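Local coordinates for aminoacyl-tRNA synthetase-interacting multifunctional protein p43 (PDB 6IPA) that probably binds tRNA through a C-terminal EMAP II-like domain built round an OB fold, and may take part in tRNA import in Plasmodium vivax, at residues 70-75 with 98-103; 82-87 with 125-130; 177-180 with 185-188; 152-157 with 163-168. All blocks are in the same frame, centred on the assembly; numbering follows the deposited sequence.

Contact 1 (70-75 with 98-103)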
loop_
_atom_site.group_PDB
_atom_site.type_symbol
_atom_site.label_atom_id
_atom_site.label_comp_id
_atom_site.label_asym_id
_atom_site.label_seq_id
_atom_site.Cartn_x
_atom_site.Cartn_y
_atom_site.Cartn_z
ATOM N N ILE A 70 -7.975 1.151 8.844
ATOM C CA ILE A 70 -6.545 1.276 8.942
ATOM C C ILE A 70 -6.161 2.654 9.459
ATOM O O ILE A 70 -6.591 3.657 8.936
ATOM C CB ILE A 70 -5.867 0.971 7.603
ATOM C CG1 ILE A 70 -6.483 -0.271 6.919
ATOM C CG2 ILE A 70 -4.406 0.717 7.866
ATOM C CD1 ILE A 70 -5.633 -0.808 5.779
ATOM N N ASN A 71 -5.435 2.683 10.558
ATOM C CA ASN A 71 -4.986 3.921 11.194
ATOM C C ASN A 71 -3.726 4.343 10.468
ATOM O O ASN A 71 -2.709 3.604 10.494
ATOM C CB ASN A 71 -4.663 3.637 12.654
ATOM C CG ASN A 71 -3.939 4.755 13.308
ATOM O OD1 ASN A 71 -3.630 5.798 12.682
ATOM N ND2 ASN A 71 -3.614 4.557 14.567
ATOM N N VAL A 72 -3.795 5.486 9.787
ATOM C CA VAL A 72 -2.654 5.967 9.013
ATOM C C VAL A 72 -2.195 7.328 9.575
ATOM O O VAL A 72 -1.571 8.113 8.887
ATOM C CB VAL A 72 -2.954 6.092 7.521
ATOM C CG1 VAL A 72 -2.979 4.760 6.833
ATOM C CG2 VAL A 72 -4.271 6.765 7.314
ATOM N N GLY A 73 -2.498 7.593 10.837
ATOM C CA GLY A 73 -1.947 8.720 11.542
ATOM C C GLY A 73 -2.901 9.852 11.546
ATOM O O GLY A 73 -2.590 10.873 12.106
ATOM N N GLU A 74 -4.074 9.668 10.943
ATOM C CA GLU A 74 -5.073 10.730 10.847
ATOM C C GLU A 74 -5.981 10.733 12.044
ATOM O O GLU A 74 -5.823 9.937 12.948
ATOM C CB GLU A 74 -5.857 10.623 9.531
ATOM C CG GLU A 74 -4.965 10.731 8.289
ATOM C CD GLU A 74 -5.735 10.605 6.974
ATOM O OE1 GLU A 74 -6.894 10.097 6.999
ATOM O OE2 GLU A 74 -5.171 11.005 5.906
ATOM N N GLU A 75 -6.876 11.710 12.101
ATOM C CA GLU A 75 -7.759 11.867 13.259
ATOM C C GLU A 75 -8.674 10.663 13.385
ATOM O O GLU A 75 -8.961 10.235 14.480
ATOM C CB GLU A 75 -8.607 13.167 13.174
ATOM C CG GLU A 75 -9.863 13.096 12.282
ATOM C CD GLU A 75 -10.781 14.311 12.413
ATOM O OE1 GLU A 75 -11.000 14.787 13.558
ATOM O OE2 GLU A 75 -11.312 14.765 11.369
ATOM N N VAL A 98 0.871 -1.886 7.670
ATOM C CA VAL A 98 0.872 -2.077 6.219
ATOM C C VAL A 98 1.309 -0.786 5.570
ATOM O O VAL A 98 1.472 0.236 6.275
ATOM C CB VAL A 98 -0.488 -2.543 5.705
ATOM C CG1 VAL A 98 -0.790 -3.908 6.269
ATOM C CG2 VAL A 98 -1.587 -1.571 6.097
ATOM N N LEU A 99 1.547 -0.865 4.250
ATOM C CA LEU A 99 1.896 0.301 3.428
ATOM C C LEU A 99 0.726 0.758 2.614
ATOM O O LEU A 99 0.291 0.070 1.703
ATOM C CB LEU A 99 3.041 -0.028 2.493
ATOM C CG LEU A 99 4.357 -0.366 3.235
ATOM C CD1 LEU A 99 5.551 -0.041 2.325
ATOM C CD2 LEU A 99 4.536 0.338 4.580
ATOM N N VAL A 100 0.207 1.929 2.952
ATOM C CA VAL A 100 -0.952 2.476 2.242
ATOM C C VAL A 100 -0.547 3.561 1.270
ATOM O O VAL A 100 0.084 4.533 1.690
ATOM C CB VAL A 100 -1.972 3.082 3.252
ATOM C CG1 VAL A 100 -3.171 3.657 2.522
ATOM C CG2 VAL A 100 -2.420 2.011 4.238
ATOM N N LEU A 101 -0.929 3.409 -0.001
ATOM C CA LEU A 101 -0.955 4.513 -0.986
ATOM C C LEU A 101 -2.102 5.461 -0.631
ATOM O O LEU A 101 -3.237 5.320 -1.098
ATOM C CB LEU A 101 -1.101 4.002 -2.438
ATOM C CG LEU A 101 -1.197 5.081 -3.528
ATOM C CD1 LEU A 101 0.010 5.987 -3.485
ATOM C CD2 LEU A 101 -1.297 4.517 -4.952
ATOM N N ALA A 102 -1.782 6.468 0.172
ATOM C CA ALA A 102 -2.785 7.373 0.758
ATOM C C ALA A 102 -3.478 8.378 -0.143
ATOM O O ALA A 102 -4.573 8.834 0.168
ATOM C CB ALA A 102 -2.133 8.110 1.915
ATOM N N ASN A 103 -2.871 8.734 -1.273
ATOM C CA ASN A 103 -3.352 9.885 -2.059
ATOM C C ASN A 103 -4.190 9.603 -3.278
ATOM O O ASN A 103 -4.506 10.521 -4.063
ATOM C CB ASN A 103 -2.220 10.841 -2.401
ATOM C CG ASN A 103 -1.171 10.264 -3.349
ATOM O OD1 ASN A 103 -0.924 9.052 -3.414
ATOM N ND2 ASN A 103 -0.529 11.153 -4.082
#
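Inside the OB-fold part of this EMAP II-like domain, I70 and V72, at and just beyond the end of strand 66-71, pack against V98 and V100 of strand 97-101. Strand 48-58 pairs with both strands, so the two are not sheet neighbours and meet through methyl groups: the CA atoms of V72 and V100 stay 7.8 Å apart. I70 points CG2 at V98, with 4.0 Å between I70 CG2 and V98 CG2, while the tip of its longer branch, I70 CD1, comes within 4.1 Å of the same V98 CG2. One valine methyl thus meets both branches of the isoleucine. Chi1 of -43° sets I70 CG2 opposite the backbone N, and the extended chi2 (-166°) carries CD1 on to the same methyl. The second pair is V72 and V100, whose side chains run nearly perpendicular to each other; V72 CG1 comes to 3.8 Å from V100 CG2. That V100 methyl also lies 4.3 Å from I70 CG2, joining the two pairs into one cluster. I80 of strand 78-82 touches both I70 and V100 and extends the apolar patch. Beyond the strand end the chain is turned by an Asx turn: N71 OD1 accepts from G73 N at 2.8 Å, and the positive phi of G73 (98°) carries the backbone round. The four touching residues are buried and meet through saturated carbon alone, so the attraction between these segments is hydrophobic and dispersive, while N71, V98 and V100 take backbone bonds from strand 48-58 and I70 from R78 of strand 78-82.

Contact 2 (82-87 with 125-130)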
loop_
_atom_site.group_PDB
_atom_site.type_symbol
_atom_site.label_atom_id
_atom_site.label_comp_id
_atom_site.label_asym_id
_atom_site.label_seq_id
_atom_site.Cartn_x
_atom_site.Cartn_y
_atom_site.Cartn_z
ATOM N N SER A 82 -9.950 -4.258 0.176
ATOM C CA SER A 82 -8.866 -5.042 -0.412
ATOM C C SER A 82 -9.391 -6.342 -1.000
ATOM O O SER A 82 -10.243 -7.024 -0.400
ATOM C CB SER A 82 -7.811 -5.364 0.633
ATOM O OG SER A 82 -6.689 -5.977 0.024
ATOM N N GLY A 83 -8.835 -6.702 -2.152
ATOM C CA GLY A 83 -9.211 -7.896 -2.873
ATOM C C GLY A 83 -8.334 -9.063 -2.506
ATOM O O GLY A 83 -7.861 -9.778 -3.372
ATOM N N LEU A 84 -8.114 -9.266 -1.215
ATOM C CA LEU A 84 -7.389 -10.439 -0.726
ATOM C C LEU A 84 -8.318 -11.482 -0.095
ATOM O O LEU A 84 -7.826 -12.378 0.570
ATOM C CB LEU A 84 -6.381 -10.010 0.346
ATOM C CG LEU A 84 -5.291 -9.017 -0.050
ATOM C CD1 LEU A 84 -4.930 -8.108 1.122
ATOM C CD2 LEU A 84 -4.058 -9.745 -0.573
ATOM N N ARG A 85 -9.636 -11.398 -0.276
ATOM C CA ARG A 85 -10.546 -12.350 0.434
ATOM C C ARG A 85 -10.325 -13.830 0.047
ATOM O O ARG A 85 -10.327 -14.698 0.908
ATOM C CB ARG A 85 -12.025 -11.956 0.278
ATOM N N LEU A 86 -10.060 -14.107 -1.225
ATOM C CA LEU A 86 -9.857 -15.502 -1.687
ATOM C C LEU A 86 -8.444 -16.039 -1.511
ATOM O O LEU A 86 -8.227 -17.230 -1.727
ATOM C CB LEU A 86 -10.221 -15.663 -3.169
ATOM C CG LEU A 86 -11.704 -15.601 -3.555
ATOM C CD1 LEU A 86 -11.818 -15.618 -5.074
ATOM C CD2 LEU A 86 -12.526 -16.735 -2.936
ATOM N N LYS A 87 -7.476 -15.197 -1.157
ATOM C CA LYS A 87 -6.106 -15.689 -0.982
ATOM C C LYS A 87 -5.534 -15.480 0.402
ATOM O O LYS A 87 -4.416 -15.923 0.668
ATOM C CB LYS A 87 -5.179 -15.103 -2.047
ATOM C CG LYS A 87 -5.464 -15.663 -3.429
ATOM C CD LYS A 87 -4.614 -15.033 -4.511
ATOM C CE LYS A 87 -4.652 -15.838 -5.803
ATOM N NZ LYS A 87 -3.755 -15.242 -6.834
ATOM N N GLU A 125 1.064 -17.524 -8.033
ATOM C CA GLU A 125 -0.290 -17.448 -7.487
ATOM C C GLU A 125 -0.301 -16.858 -6.065
ATOM O O GLU A 125 -1.364 -16.530 -5.541
ATOM C CB GLU A 125 -0.940 -18.841 -7.559
ATOM C CG GLU A 125 -0.761 -19.465 -8.948
ATOM C CD GLU A 125 -1.145 -20.935 -9.044
ATOM O OE1 GLU A 125 -1.215 -21.627 -7.984
ATOM O OE2 GLU A 125 -1.356 -21.409 -10.195
ATOM N N GLN A 126 0.882 -16.685 -5.474
ATOM C CA GLN A 126 1.023 -16.105 -4.117
ATOM C C GLN A 126 0.883 -14.586 -4.126
ATOM O O GLN A 126 1.378 -13.903 -5.057
ATOM C CB GLN A 126 2.397 -16.418 -3.521
ATOM C CG GLN A 126 2.723 -17.892 -3.302
ATOM C CD GLN A 126 4.193 -18.115 -2.961
ATOM O OE1 GLN A 126 4.590 -18.055 -1.802
ATOM N NE2 GLN A 126 5.007 -18.371 -3.983
ATOM N N ILE A 127 0.241 -14.043 -3.089
ATOM C CA ILE A 127 0.305 -12.594 -2.862
ATOM C C ILE A 127 0.573 -12.354 -1.383
ATOM O O ILE A 127 -0.091 -12.949 -0.554
ATOM C CB ILE A 127 -0.967 -11.867 -3.375
ATOM C CG1 ILE A 127 -0.849 -10.328 -3.259
ATOM C CG2 ILE A 127 -2.215 -12.376 -2.664
ATOM C CD1 ILE A 127 -2.094 -9.581 -3.707
ATOM N N GLU A 128 1.567 -11.541 -1.041
ATOM C CA GLU A 128 1.842 -11.205 0.356
ATOM C C GLU A 128 1.874 -9.694 0.543
ATOM O O GLU A 128 2.111 -8.945 -0.412
ATOM C CB GLU A 128 3.180 -11.779 0.835
ATOM C CG GLU A 128 3.376 -13.281 0.660
ATOM C CD GLU A 128 2.442 -14.146 1.542
ATOM O OE1 GLU A 128 2.073 -13.725 2.675
ATOM O OE2 GLU A 128 2.092 -15.266 1.093
ATOM N N LEU A 129 1.625 -9.245 1.765
ATOM C CA LEU A 129 1.707 -7.836 2.077
ATOM C C LEU A 129 3.160 -7.383 2.083
ATOM O O LEU A 129 4.054 -8.156 2.424
ATOM C CB LEU A 129 1.197 -7.582 3.492
ATOM C CG LEU A 129 -0.205 -7.859 3.883
ATOM C CD1 LEU A 129 -0.260 -7.650 5.372
ATOM C CD2 LEU A 129 -1.127 -6.893 3.232
ATOM N N LEU A 130 3.384 -6.111 1.770
ATOM C CA LEU A 130 4.712 -5.469 2.001
ATOM C C LEU A 130 4.704 -5.126 3.457
ATOM O O LEU A 130 3.655 -4.805 3.993
ATOM C CB LEU A 130 4.912 -4.217 1.139
ATOM C CG LEU A 130 4.742 -4.421 -0.373
ATOM C CD1 LEU A 130 4.930 -3.110 -1.114
ATOM C CD2 LEU A 130 5.677 -5.522 -0.928
#
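I127 stands between two side chains of the 82-87 loop, and each crosses it at about a right angle. L84 reaches it with one methyl: L84 CD2 lies 3.7 Å from I127 CD1 and 3.8 Å from I127 CG2, touching both branches of the isoleucine. The isoleucine presents them together because its CG1 is turned opposite the backbone N (chi1 -175°), with CG2 set between N and the carbonyl carbon. K87 meets the CG2 branch alone, its aliphatic stem lying across that methyl with K87 CD 4.0 Å from I127 CG2. Beyond CG the lysine is extended, which carries its amino group along to the turn before strand 126-129. There K87 NZ donates to the backbone E125 O at 3.0 Å, from a position tilted 29° out of the carbonyl plane. The contact ties the loop that follows strand 78-82 of the OB fold to the outer strand of the hairpin 120-123/126-129. C120 of that hairpin touches both L84 and I127 and adds to the apolar end, whereas K87 and E125 are exposed. The E125 carboxylate turns away, with E125 OE1 7.0 Å from K87 NZ, and a salt bridge from K88 to E128 makes a second polar link between loop and strand.

Contact 3 (177-180 with 185-188)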
loop_
_atom_site.group_PDB
_atom_site.type_symbol
_atom_site.label_atom_id
_atom_site.label_comp_id
_atom_site.label_asym_id
_atom_site.label_seq_id
_atom_site.Cartn_x
_atom_site.Cartn_y
_atom_site.Cartn_z
ATOM N N ASN A 177 15.130 -9.726 -4.021
ATOM C CA ASN A 177 15.622 -10.397 -2.790
ATOM C C ASN A 177 14.873 -10.007 -1.503
ATOM O O ASN A 177 15.469 -9.660 -0.486
ATOM C CB ASN A 177 17.127 -10.167 -2.627
ATOM C CG ASN A 177 17.940 -10.730 -3.790
ATOM O OD1 ASN A 177 17.451 -11.507 -4.639
ATOM N ND2 ASN A 177 19.207 -10.354 -3.823
ATOM N N GLY A 178 13.549 -10.050 -1.558
ATOM C CA GLY A 178 12.736 -9.843 -0.372
ATOM C C GLY A 178 12.656 -8.398 0.081
ATOM O O GLY A 178 12.147 -8.103 1.168
ATOM N N VAL A 179 13.138 -7.480 -0.744
ATOM C CA VAL A 179 13.019 -6.050 -0.430
ATOM C C VAL A 179 12.224 -5.362 -1.515
ATOM O O VAL A 179 12.231 -5.794 -2.658
ATOM C CB VAL A 179 14.389 -5.379 -0.307
ATOM C CG1 VAL A 179 14.242 -4.023 0.350
ATOM C CG2 VAL A 179 15.339 -6.225 0.528
ATOM N N ALA A 180 11.524 -4.306 -1.155
ATOM C CA ALA A 180 10.764 -3.530 -2.119
ATOM C C ALA A 180 11.628 -2.450 -2.763
ATOM O O ALA A 180 12.334 -1.722 -2.044
ATOM C CB ALA A 180 9.574 -2.875 -1.423
ATOM N N ALA A 185 16.185 1.463 -6.567
ATOM C CA ALA A 185 16.254 2.174 -5.315
ATOM C C ALA A 185 15.261 1.601 -4.323
ATOM O O ALA A 185 14.073 1.652 -4.555
ATOM C CB ALA A 185 15.940 3.656 -5.549
ATOM N N LYS A 186 15.763 1.123 -3.194
ATOM C CA LYS A 186 14.964 0.470 -2.150
ATOM C C LYS A 186 14.034 1.383 -1.405
ATOM O O LYS A 186 14.338 2.534 -1.230
ATOM C CB LYS A 186 15.901 -0.150 -1.128
ATOM C CG LYS A 186 16.767 -1.242 -1.730
ATOM C CD LYS A 186 17.796 -1.710 -0.740
ATOM C CE LYS A 186 18.514 -2.944 -1.255
ATOM N NZ LYS A 186 18.778 -3.867 -0.108
ATOM N N TRP A 187 12.914 0.842 -0.943
ATOM C CA TRP A 187 11.957 1.573 -0.154
ATOM C C TRP A 187 12.438 1.574 1.255
ATOM O O TRP A 187 12.805 0.503 1.771
ATOM C CB TRP A 187 10.612 0.866 -0.153
ATOM C CG TRP A 187 9.853 0.905 -1.439
ATOM C CD1 TRP A 187 10.353 1.061 -2.697
ATOM C CD2 TRP A 187 8.450 0.730 -1.586
ATOM N NE1 TRP A 187 9.334 1.000 -3.620
ATOM C CE2 TRP A 187 8.158 0.800 -2.960
ATOM C CE3 TRP A 187 7.411 0.502 -0.690
ATOM C CZ2 TRP A 187 6.885 0.651 -3.453
ATOM C CZ3 TRP A 187 6.151 0.389 -1.179
ATOM C CH2 TRP A 187 5.893 0.462 -2.560
ATOM N N LEU A 188 12.367 2.751 1.907
ATOM C CA LEU A 188 12.913 2.926 3.259
ATOM C C LEU A 188 11.888 3.426 4.296
ATOM O O LEU A 188 11.046 4.229 4.003
ATOM C CB LEU A 188 14.078 3.906 3.194
ATOM C CG LEU A 188 15.496 3.394 3.039
ATOM C CD1 LEU A 188 15.666 2.372 1.920
ATOM C CD2 LEU A 188 16.426 4.581 2.869
#
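W187 lays its indole over A180, and the alanine methyl sits against one face of the ring. A180 CB is 3.9 Å from the centroid of the five-membered ring and 20° off its normal, a CH-pi contact displaced toward the rim, with W187 CD2 and W187 CG both 3.8 Å from A180 CB. The tryptophan torsion (chi1 -71°) sets CG beside the backbone N and opposite the carbonyl carbon, which brings the ring back over the partner strand; W187 CD1 passes 3.5 Å from A180 O. That carbonyl oxygen also accepts the backbone bond of the pair, from W187 N at 2.9 Å, with a nearly straight N-H...O angle of 163°. A CA-H...O contact joins it, K186 CA lying 3.4 Å from A180 O. On the outer part of the contact the lysine stem runs past V179, with K186 NZ 4.2 Å from V179 CG2, and its charge is paired with E193. The two segments belong to the antiparallel beta hairpin of strands 179-182 and 185-189. Strands 143-144 and 192-193 pair with 185-189, strand 173-176 pairs with 179-182, and the indole points inward to L119 and I194.

Contact 4 (152-157 with 163-168)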
loop_
_atom_site.group_PDB
_atom_site.type_symbol
_atom_site.label_atom_id
_atom_site.label_comp_id
_atom_site.label_asym_id
_atom_site.label_seq_id
_atom_site.Cartn_x
_atom_site.Cartn_y
_atom_site.Cartn_z
ATOM N N LEU A 152 7.027 16.857 -2.355
ATOM C CA LEU A 152 5.787 16.393 -1.791
ATOM C C LEU A 152 5.032 15.500 -2.793
ATOM O O LEU A 152 5.269 15.566 -3.986
ATOM C CB LEU A 152 4.917 17.570 -1.338
ATOM C CG LEU A 152 5.574 18.544 -0.373
ATOM C CD1 LEU A 152 4.633 19.704 -0.156
ATOM C CD2 LEU A 152 5.971 17.906 0.948
ATOM N N PRO A 153 4.107 14.664 -2.285
ATOM C CA PRO A 153 3.346 13.833 -3.165
ATOM C C PRO A 153 2.164 14.655 -3.613
ATOM O O PRO A 153 1.799 15.616 -2.934
ATOM C CB PRO A 153 2.867 12.710 -2.220
ATOM C CG PRO A 153 2.653 13.444 -0.915
ATOM C CD PRO A 153 3.570 14.625 -0.903
ATOM N N ASP A 154 1.557 14.273 -4.728
ATOM C CA ASP A 154 0.328 14.951 -5.164
ATOM C C ASP A 154 -0.739 14.964 -4.062
ATOM O O ASP A 154 -1.158 13.927 -3.590
ATOM C CB ASP A 154 -0.242 14.246 -6.385
ATOM C CG ASP A 154 0.698 14.295 -7.590
ATOM O OD1 ASP A 154 1.885 14.689 -7.456
ATOM O OD2 ASP A 154 0.256 13.953 -8.696
ATOM N N LYS A 155 -1.193 16.130 -3.647
ATOM C CA LYS A 155 -2.394 16.244 -2.820
ATOM C C LYS A 155 -3.367 15.138 -3.192
ATOM O O LYS A 155 -3.850 14.419 -2.318
ATOM C CB LYS A 155 -3.059 17.637 -2.976
ATOM C CG LYS A 155 -3.965 18.079 -1.820
ATOM C CD LYS A 155 -3.185 18.105 -0.517
ATOM C CE LYS A 155 -4.058 17.971 0.723
ATOM N NZ LYS A 155 -3.217 18.140 1.975
ATOM N N THR A 156 -3.635 14.973 -4.486
ATOM C CA THR A 156 -4.532 13.955 -4.912
ATOM C C THR A 156 -4.259 13.450 -6.305
ATOM O O THR A 156 -4.026 14.246 -7.222
ATOM C CB THR A 156 -5.953 14.495 -4.871
ATOM O OG1 THR A 156 -6.199 15.116 -3.595
ATOM C CG2 THR A 156 -6.898 13.394 -5.025
ATOM N N LEU A 157 -4.355 12.121 -6.470
ATOM C CA LEU A 157 -4.116 11.476 -7.729
ATOM C C LEU A 157 -5.388 11.404 -8.499
ATOM O O LEU A 157 -6.454 11.420 -7.942
ATOM C CB LEU A 157 -3.573 10.087 -7.523
ATOM C CG LEU A 157 -2.268 9.983 -6.737
ATOM C CD1 LEU A 157 -1.983 8.516 -6.437
ATOM C CD2 LEU A 157 -1.081 10.592 -7.476
ATOM N N LYS A 163 -3.999 8.775 -16.273
ATOM C CA LYS A 163 -3.411 10.039 -15.828
ATOM C C LYS A 163 -2.962 9.992 -14.373
ATOM O O LYS A 163 -2.769 11.034 -13.753
ATOM C CB LYS A 163 -4.409 11.159 -16.023
ATOM C CG LYS A 163 -4.845 11.246 -17.467
ATOM C CD LYS A 163 -5.348 12.631 -17.856
ATOM C CE LYS A 163 -5.726 12.645 -19.339
ATOM N NZ LYS A 163 -6.597 13.806 -19.660
ATOM N N ASN A 164 -2.786 8.776 -13.843
ATOM C CA ASN A 164 -2.411 8.547 -12.460
ATOM C C ASN A 164 -1.000 7.987 -12.457
ATOM O O ASN A 164 -0.773 6.866 -12.927
ATOM C CB ASN A 164 -3.392 7.550 -11.819
ATOM C CG ASN A 164 -3.075 7.250 -10.351
ATOM O OD1 ASN A 164 -1.927 7.327 -9.901
ATOM N ND2 ASN A 164 -4.113 6.923 -9.596
ATOM N N PRO A 165 -0.036 8.764 -11.938
ATOM C CA PRO A 165 1.326 8.311 -11.847
ATOM C C PRO A 165 1.471 6.860 -11.440
ATOM O O PRO A 165 2.252 6.129 -12.063
ATOM C CB PRO A 165 1.893 9.210 -10.776
ATOM C CG PRO A 165 1.233 10.511 -11.058
ATOM C CD PRO A 165 -0.162 10.152 -11.475
ATOM N N PHE A 166 0.721 6.434 -10.430
ATOM C CA PHE A 166 0.884 5.081 -9.917
ATOM C C PHE A 166 0.994 3.972 -10.992
ATOM O O PHE A 166 1.917 3.148 -10.932
ATOM C CB PHE A 166 -0.204 4.701 -8.922
ATOM C CG PHE A 166 -0.037 3.291 -8.423
ATOM C CD1 PHE A 166 0.802 3.021 -7.371
ATOM C CD2 PHE A 166 -0.632 2.230 -9.092
ATOM C CE1 PHE A 166 1.005 1.724 -6.947
ATOM C CE2 PHE A 166 -0.439 0.942 -8.674
ATOM C CZ PHE A 166 0.400 0.684 -7.615
ATOM N N PHE A 167 0.088 3.979 -11.966
ATOM C CA PHE A 167 0.022 2.917 -12.976
ATOM C C PHE A 167 1.146 3.013 -14.002
ATOM O O PHE A 167 1.433 2.025 -14.704
ATOM C CB PHE A 167 -1.320 2.913 -13.721
ATOM C CG PHE A 167 -2.499 2.826 -12.823
ATOM C CD1 PHE A 167 -2.950 1.600 -12.375
ATOM C CD2 PHE A 167 -3.121 3.976 -12.366
ATOM C CE1 PHE A 167 -4.025 1.515 -11.498
ATOM C CE2 PHE A 167 -4.213 3.897 -11.505
ATOM C CZ PHE A 167 -4.663 2.664 -11.068
ATOM N N HIS A 168 1.774 4.185 -14.088
ATOM C CA HIS A 168 2.910 4.380 -14.976
ATOM C C HIS A 168 4.175 3.959 -14.262
ATOM O O HIS A 168 5.134 3.474 -14.858
ATOM C CB HIS A 168 3.013 5.856 -15.376
ATOM C CG HIS A 168 2.033 6.280 -16.429
ATOM N ND1 HIS A 168 2.331 6.249 -17.782
ATOM C CD2 HIS A 168 0.775 6.772 -16.333
ATOM C CE1 HIS A 168 1.296 6.703 -18.471
ATOM N NE2 HIS A 168 0.338 7.026 -17.616
#
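The extended end of 152-157 runs up against the turn into helix 165-169, with L157 and N164 nearest at 5.8 Å between CA atoms. L157 is the main side chain here: its CD1 methyl lies 3.7 Å from N164 OD1, and L157 CB stands 3.8 Å from N164 ND2, so the leucine lies at a slant over the amide and meets both its polar atoms at packing distance. Its other methyl, L157 CD2, goes to the proline ring, 4.1 Å from P165 CD. The leucine torsion (chi1 -59°) puts CG opposite the carbonyl carbon, and the fork then spans both residues: CD1 sits against N164, and CD2 reaches P165 while staying near the same amide oxygen. N164 is the N-cap of the helix. With its CG opposite the backbone N (chi1 -180°), the amide folds over the first turn, and N164 OD1 accepts from F166 N at 2.8 Å, with the donor tilted 29° from the carbonyl plane. That bond helps set the rotation of the amide and satisfies a backbone N-H that the helix itself could not serve; the leucine packs beside the cap. P165 is placed in the first turn, where its lack of an N-H costs nothing. The second approach to the proline comes from D154, with D154 OD2 4.3 Å from P165 CG. The carboxylate is directed chiefly to R45, its salt-bridge partner, and R45 touches P165 as well. Backbone bonds from L157 to N103 and from D154 to R45 tie the loop to the segment after strand 97-101 and to the start of the modelled chain.

Overall arrangement
Contacts 1 and 2 interleave along the chain within the putative tRNA-binding domain; contact 4 comes next, and contact 3 follows in the hairpin 179-182/185-189. Contact 1 touches all the others: V98 packs on L129 of contact 2, L99 on W187 of contact 3, and L101 on F166 of contact 4, where N103 also meets D154. Their centres lie about 19, 20 and 16 Å from that of contact 1. Contacts 2 and 3 share the larger sheet and meet through L130 and W187, while contacts 2 and 4 sit on opposite sides of the chain's centre, their own centres about 23 Å apart. Strand 97-101 thus links the OB-fold core to the C-terminal part.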